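Local coordinates for protein probable acetyltransferase (Agrobacterium tumefaciens, PDB 2GE3) that binds acetyl coenzyme A and, as a member of the GNAT family, probably transfers its acetyl group to an acceptor substrate, at residues Thr7-Ile13 with Gln60-Ala65; Phe142-Ala148 with Asp160-Ile166. All blocks are in the same frame, centred on the assembly; numbering follows the deposited sequence.

Contact 1: Thr7-Ile13 with Gln60-Ala65; sequences TVTIKPI and QFVAIA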
loop_
_atom_site.group_PDB
_atom_site.type_symbol
_atom_site.label_atom_id
_atom_site.label_comp_id
_atom_site.label_asym_id
_atom_site.label_seq_id
_atom_site.Cartn_x
_atom_site.Cartn_y
_atom_site.Cartn_z
ATOM N N THR A 7 -4.394 4.227 -36.293
ATOM C CA THR A 7 -5.038 3.298 -35.334
ATOM C C THR A 7 -4.248 2.888 -34.059
ATOM O O THR A 7 -3.066 2.525 -34.119
ATOM C CB THR A 7 -5.670 2.101 -36.035
ATOM O OG1 THR A 7 -7.053 2.009 -35.656
ATOM C CG2 THR A 7 -4.923 0.747 -35.753
ATOM N N VAL A 8 -4.895 3.032 -32.904
ATOM C CA VAL A 8 -4.409 2.411 -31.673
ATOM C C VAL A 8 -5.180 1.140 -31.418
ATOM O O VAL A 8 -6.394 1.115 -31.551
ATOM C CB VAL A 8 -4.507 3.327 -30.459
ATOM C CG1 VAL A 8 -4.168 2.585 -29.208
ATOM C CG2 VAL A 8 -3.532 4.483 -30.623
ATOM N N THR A 9 -4.451 0.074 -31.108
ATOM C CA THR A 9 -5.055 -1.179 -30.632
ATOM C C THR A 9 -4.647 -1.489 -29.230
ATOM O O THR A 9 -3.483 -1.273 -28.841
ATOM C CB THR A 9 -4.666 -2.319 -31.527
ATOM O OG1 THR A 9 -5.028 -1.908 -32.843
ATOM C CG2 THR A 9 -5.488 -3.567 -31.212
ATOM N N ILE A 10 -5.638 -1.951 -28.456
ATOM C CA ILE A 10 -5.449 -2.340 -27.049
ATOM C C ILE A 10 -5.485 -3.868 -26.972
ATOM O O ILE A 10 -6.372 -4.480 -27.475
ATOM C CB ILE A 10 -6.553 -1.700 -26.192
ATOM C CG1 ILE A 10 -6.341 -0.183 -26.139
ATOM C CG2 ILE A 10 -6.620 -2.373 -24.795
ATOM C CD1 ILE A 10 -7.509 0.555 -25.812
ATOM N N LYS A 11 -4.516 -4.489 -26.335
ATOM C CA LYS A 11 -4.493 -5.942 -26.250
ATOM C C LYS A 11 -3.803 -6.319 -24.942
ATOM O O LYS A 11 -3.076 -5.484 -24.383
ATOM C CB LYS A 11 -3.712 -6.515 -27.432
ATOM C CG LYS A 11 -2.357 -5.847 -27.548
ATOM C CD LYS A 11 -1.705 -6.104 -28.881
ATOM C CE LYS A 11 -2.606 -5.718 -30.061
ATOM N NZ LYS A 11 -1.771 -5.161 -31.180
ATOM N N PRO A 12 -4.033 -7.570 -24.454
ATOM C CA PRO A 12 -3.271 -8.061 -23.282
ATOM C C PRO A 12 -1.795 -8.014 -23.585
ATOM O O PRO A 12 -1.389 -8.099 -24.726
ATOM C CB PRO A 12 -3.826 -9.500 -23.022
ATOM C CG PRO A 12 -5.204 -9.460 -23.683
ATOM C CD PRO A 12 -5.010 -8.558 -24.939
ATOM N N ILE A 13 -0.986 -7.726 -22.595
ATOM C CA ILE A 13 0.435 -7.657 -22.836
ATOM C C ILE A 13 0.995 -9.095 -23.099
ATOM O O ILE A 13 0.548 -10.114 -22.481
ATOM C CB ILE A 13 1.169 -6.954 -21.673
ATOM C CG1 ILE A 13 2.574 -6.494 -22.130
ATOM C CG2 ILE A 13 1.209 -7.889 -20.447
ATOM C CD1 ILE A 13 3.297 -5.399 -21.169
ATOM N N GLN A 60 -3.398 -6.832 -17.599
ATOM C CA GLN A 60 -2.372 -5.948 -17.989
ATOM C C GLN A 60 -2.480 -5.724 -19.485
ATOM O O GLN A 60 -2.317 -6.640 -20.267
ATOM C CB GLN A 60 -0.994 -6.467 -17.597
ATOM C CG GLN A 60 0.162 -5.522 -17.993
ATOM C CD GLN A 60 1.494 -6.005 -17.342
ATOM O OE1 GLN A 60 1.766 -7.244 -17.248
ATOM N NE2 GLN A 60 2.273 -5.040 -16.816
ATOM N N PHE A 61 -2.781 -4.489 -19.870
ATOM C CA PHE A 61 -3.103 -4.189 -21.260
ATOM C C PHE A 61 -2.167 -3.134 -21.795
ATOM O O PHE A 61 -1.746 -2.232 -21.058
ATOM C CB PHE A 61 -4.576 -3.708 -21.340
ATOM C CG PHE A 61 -5.568 -4.823 -21.177
ATOM C CD1 PHE A 61 -5.859 -5.362 -19.912
ATOM C CD2 PHE A 61 -6.130 -5.410 -22.299
ATOM C CE1 PHE A 61 -6.722 -6.514 -19.799
ATOM C CE2 PHE A 61 -6.976 -6.501 -22.185
ATOM C CZ PHE A 61 -7.264 -7.055 -20.940
ATOM N N VAL A 62 -1.861 -3.223 -23.102
ATOM C CA VAL A 62 -0.984 -2.221 -23.740
ATOM C C VAL A 62 -1.723 -1.554 -24.866
ATOM O O VAL A 62 -2.581 -2.183 -25.468
ATOM C CB VAL A 62 0.376 -2.776 -24.145
ATOM C CG1 VAL A 62 1.176 -2.933 -22.878
ATOM C CG2 VAL A 62 0.219 -4.096 -25.036
ATOM N N ALA A 63 -1.451 -0.268 -25.085
ATOM C CA ALA A 63 -1.946 0.328 -26.311
ATOM C C ALA A 63 -0.799 0.400 -27.278
ATOM O O ALA A 63 0.248 0.953 -26.975
ATOM C CB ALA A 63 -2.557 1.674 -26.066
ATOM N N ILE A 64 -1.057 -0.096 -28.481
ATOM C CA ILE A 64 -0.059 -0.278 -29.495
ATOM C C ILE A 64 -0.323 0.642 -30.717
ATOM O O ILE A 64 -1.460 0.636 -31.304
ATOM C CB ILE A 64 0.009 -1.784 -29.934
ATOM C CG1 ILE A 64 0.989 -2.477 -29.013
ATOM C CG2 ILE A 64 0.644 -1.938 -31.343
ATOM C CD1 ILE A 64 0.371 -3.173 -28.166
ATOM N N ALA A 65 0.681 1.441 -31.058
ATOM C CA ALA A 65 0.580 2.263 -32.268
ATOM C C ALA A 65 1.877 2.148 -33.095
ATOM O O ALA A 65 2.999 2.398 -32.608
ATOM C CB ALA A 65 0.248 3.772 -31.945
HETATM O O HOH W 1 -1.931 -0.380 -33.851
#

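Contact 2: Phe142-Ala148 with Asp160-Ile166; sequences FAHEGRA and DSLNMAI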
loop_
_atom_site.group_PDB
_atom_site.type_symbol
_atom_site.label_atom_id
_atom_site.label_comp_id
_atom_site.label_asym_id
_atom_site.label_seq_id
_atom_site.Cartn_x
_atom_site.Cartn_y
_atom_site.Cartn_z
ATOM N N PHE A 142 -14.849 5.586 -10.631
ATOM C CA PHE A 142 -14.152 5.491 -9.334
ATOM C C PHE A 142 -14.783 6.487 -8.349
ATOM O O PHE A 142 -15.187 7.527 -8.747
ATOM C CB PHE A 142 -12.664 5.743 -9.444
ATOM C CG PHE A 142 -11.926 4.570 -9.983
ATOM C CD1 PHE A 142 -11.949 4.281 -11.359
ATOM C CD2 PHE A 142 -11.175 3.757 -9.130
ATOM C CE1 PHE A 142 -11.234 3.199 -11.867
ATOM C CE2 PHE A 142 -10.467 2.643 -9.634
ATOM C CZ PHE A 142 -10.462 2.372 -11.002
ATOM N N ALA A 143 -14.941 6.084 -7.098
ATOM C CA ALA A 143 -15.374 6.904 -6.012
ATOM C C ALA A 143 -14.146 7.436 -5.248
ATOM O O ALA A 143 -13.141 6.694 -4.991
ATOM C CB ALA A 143 -16.295 6.057 -5.058
ATOM N N HIS A 144 -14.252 8.689 -4.798
ATOM C CA HIS A 144 -13.299 9.188 -3.867
ATOM C C HIS A 144 -13.446 8.543 -2.515
ATOM O O HIS A 144 -14.564 8.448 -1.968
ATOM C CB HIS A 144 -13.469 10.752 -3.737
ATOM C CG HIS A 144 -13.021 11.495 -4.972
ATOM N ND1 HIS A 144 -11.704 11.787 -5.212
ATOM C CD2 HIS A 144 -13.709 11.970 -6.039
ATOM C CE1 HIS A 144 -11.592 12.465 -6.338
ATOM N NE2 HIS A 144 -12.793 12.549 -6.884
ATOM N N GLU A 145 -12.306 8.231 -1.906
ATOM C CA GLU A 145 -12.300 7.529 -0.628
ATOM C C GLU A 145 -11.543 8.262 0.428
ATOM O O GLU A 145 -11.627 7.829 1.544
ATOM C CB GLU A 145 -11.692 6.129 -0.716
ATOM C CG GLU A 145 -12.651 5.174 -1.411
ATOM C CD GLU A 145 -12.281 3.713 -1.141
ATOM O OE1 GLU A 145 -13.210 2.881 -1.027
ATOM O OE2 GLU A 145 -11.039 3.420 -1.043
ATOM N N GLY A 146 -10.823 9.325 0.057
ATOM C CA GLY A 146 -10.198 10.216 0.968
ATOM C C GLY A 146 -8.920 10.835 0.459
ATOM O O GLY A 146 -8.465 10.481 -0.603
ATOM N N ARG A 147 -8.310 11.741 1.252
ATOM C CA ARG A 147 -7.242 12.623 0.763
ATOM C C ARG A 147 -6.087 12.362 1.720
ATOM O O ARG A 147 -6.255 12.399 2.918
ATOM C CB ARG A 147 -7.765 14.037 0.863
ATOM C CG ARG A 147 -6.798 15.111 0.673
ATOM C CD ARG A 147 -7.575 16.398 0.594
ATOM N NE ARG A 147 -7.162 17.247 -0.521
ATOM C CZ ARG A 147 -7.961 17.520 -1.565
ATOM N NH1 ARG A 147 -9.211 17.066 -1.615
ATOM N NH2 ARG A 147 -7.523 18.250 -2.559
ATOM N N ALA A 148 -4.926 12.015 1.195
ATOM C CA ALA A 148 -3.757 11.838 2.041
ATOM C C ALA A 148 -2.865 13.100 2.046
ATOM O O ALA A 148 -2.288 13.363 1.067
ATOM C CB ALA A 148 -2.985 10.576 1.542
ATOM N N ASP A 160 -0.414 16.350 -1.885
ATOM C CA ASP A 160 -1.496 15.463 -1.480
ATOM C C ASP A 160 -1.792 14.377 -2.493
ATOM O O ASP A 160 -1.629 14.504 -3.723
ATOM C CB ASP A 160 -2.746 16.305 -1.236
ATOM C CG ASP A 160 -2.584 17.247 -0.017
ATOM O OD1 ASP A 160 -1.474 17.377 0.515
ATOM O OD2 ASP A 160 -3.561 17.865 0.418
ATOM N N SER A 161 -2.255 13.284 -1.960
ATOM C CA SER A 161 -2.659 12.183 -2.829
ATOM C C SER A 161 -4.151 11.915 -2.524
ATOM O O SER A 161 -4.586 12.074 -1.410
ATOM C CB SER A 161 -1.823 10.931 -2.500
ATOM O OG SER A 161 -1.738 10.161 -3.663
ATOM N N LEU A 162 -4.919 11.542 -3.520
ATOM C CA LEU A 162 -6.324 11.158 -3.341
ATOM C C LEU A 162 -6.434 9.712 -3.542
ATOM O O LEU A 162 -5.923 9.156 -4.542
ATOM C CB LEU A 162 -7.232 11.823 -4.383
ATOM C CG LEU A 162 -7.163 13.367 -4.434
ATOM C CD1 LEU A 162 -8.157 13.980 -5.438
ATOM C CD2 LEU A 162 -7.289 14.058 -3.046
ATOM N N ASN A 163 -7.147 9.086 -2.632
ATOM C CA ASN A 163 -7.441 7.638 -2.785
ATOM C C ASN A 163 -8.779 7.447 -3.371
ATOM O O ASN A 163 -9.706 8.090 -2.951
ATOM C CB ASN A 163 -7.442 6.936 -1.420
ATOM C CG ASN A 163 -6.074 6.926 -0.839
ATOM O OD1 ASN A 163 -5.207 6.458 -1.502
ATOM N ND2 ASN A 163 -5.853 7.557 0.325
HETATM N N MSE A 164 -8.895 6.518 -4.286
HETATM C CA MSE A 164 -10.154 6.334 -4.993
HETATM C C MSE A 164 -10.277 4.832 -5.164
HETATM O O MSE A 164 -9.274 4.147 -5.139
HETATM C CB MSE A 164 -10.118 7.040 -6.343
HETATM C CG MSE A 164 -9.807 8.626 -6.217
HETATM SE SE MSE A 164 -10.037 9.304 -8.070
HETATM C CE MSE A 164 -12.087 9.228 -8.137
ATOM N N ALA A 165 -11.494 4.343 -5.339
ATOM C CA ALA A 165 -11.735 2.934 -5.536
ATOM C C ALA A 165 -13.042 2.654 -6.320
ATOM O O ALA A 165 -14.007 3.466 -6.319
ATOM C CB ALA A 165 -11.714 2.194 -4.209
ATOM N N ILE A 166 -13.059 1.509 -6.979
ATOM C CA ILE A 166 -14.287 1.006 -7.600
ATOM C C ILE A 166 -14.611 -0.360 -7.054
ATOM O O ILE A 166 -13.716 -1.146 -6.792
ATOM C CB ILE A 166 -14.175 1.025 -9.184
ATOM C CG1 ILE A 166 -15.538 1.099 -9.872
ATOM C CG2 ILE A 166 -13.236 -0.101 -9.680
ATOM C CD1 ILE A 166 -15.409 1.586 -11.426
#

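Contact 1: Thr7-Ile13 with Gln60-Ala65
Lys11 lies across Ile64 on one face of an antiparallel strand pair. From CB the chain turns at once into the contact. CG sits in the crowded position between the backbone N and the carbonyl carbon (chi1 51°), which brings it 4.0 Å from CG2 of Val62 while it also meets Ile64 CD1. CD then rests on the same methyl, with Lys11 CD and Ile64 CD1 3.7 Å apart, and the two side chains cross at about a right angle. Bends at chi3 and chi4 carry the chain on over the isoleucine, and NZ ends beside the CB and CG2 of Ile64. His17 packs on the same three side chains, Lys11, Val62 and Ile64.

Beneath this, Thr9 pairs with Ile64 and Lys11 with Val62, each through two backbone hydrogen bonds; the shortest runs from Ile64 N to Thr9 O at 2.7 Å. Ile13 N extends the series to Gln60 O, and beyond Thr9 a water donates to both Thr7 O and Ile64 O. The other face carries Ile10 and Ala63, and Val8 CG1 comes 3.6 Å from Ala63 CB. Pro12 and Phe61 point the same way side by side, Pro12 CG being 3.8 Å from Phe61 CE2. Beyond Pro12, Ile13 reaches Val62 CG1 with CD1, while its CG2 lies 3.3 Å from Gln60 OE1.

Helix 102-117 packs on Ile10 and Phe61, whereas helix 43-55 covers Ile13 and Gln60. The short N-terminal strand 9-12, antiparallel to strand 60-65 at the margin of the mixed sheet, is the first strand of the GNAT fold.

Contact 2: Phe142-Ala148 with Asp160-Ile166
Met164, present as selenomethionine, sets its terminal methyl over the His144 ring: CE lies 3.6 Å from the ring centroid and 10° off the normal, a CH-pi contact. The bend at chi3 (74°) turns CE back over the imidazole, while SE approaches it obliquely. The same methyl touches Phe142 CB, and Leu162 CD1 comes to the edge of the imidazole. Ile166 CB sits 4.1 Å from the centroid of the Phe142 ring, over its face. Leu162 CD2 covers a face of the Arg147 guanidinium, 3.8 Å from CZ, while Asp160 OD2 lies at its edge, in plane, in a long salt bridge 3.8 Å from Arg147 NE.

These side chains are placed by two antiparallel strands joined by backbone bonds at Ala143-Ala165 and Ala148-Ser161. Between them Glu145 and Gly146 both face Asn163 in a classic beta bulge: Glu145 N bonds Asn163 O at 2.8 Å, Gly146 N reaches that oxygen only weakly, and Asn163 N returns a bond to Gly146 O. Gly146, with a positive phi (149°), takes the second position of the bulge.

Farther out, His144 NE2 is hydrogen-bonded to Glu138 OE2 and Asn163 OD1 to Ser125 OG; Asp160 OD1 bonds the backbone N of Asp150, and OD2 forms a salt bridge with Arg149 of the same chain. Glu145 OE2 pairs with Arg121 of its own chain and OE1 with Arg149 of the second subunit, placing this edge of the hairpin at the dimer contact. Strand 158-167 lies between strands 121-127 and 143-153, with helix 131-140 packed over His144, Leu162 and Met164.

Overall arrangement
From the N terminus, strand 9-12 comes first; helices 18-29 and 43-55 follow before strand 60-65 returns to close contact 1 around a largely helical excursion. Strands 68-77 and 86-93, helix 102-117, strand 121-127 and helix 131-140 then lead to contact 2, which closes the much shorter turn of the hairpin 143-153/158-167. The two closures are in series, neither nested nor crossed. Their centres are 27 Å apart, yet both belong to one mixed sheet: contact 1 ties on strand 9-12, contact 2 strand 143-153, each outermost within the chain. Acetyl coenzyme A lies about 9 Å from the Ala63 side chain and about 6 Å from that of Ser161.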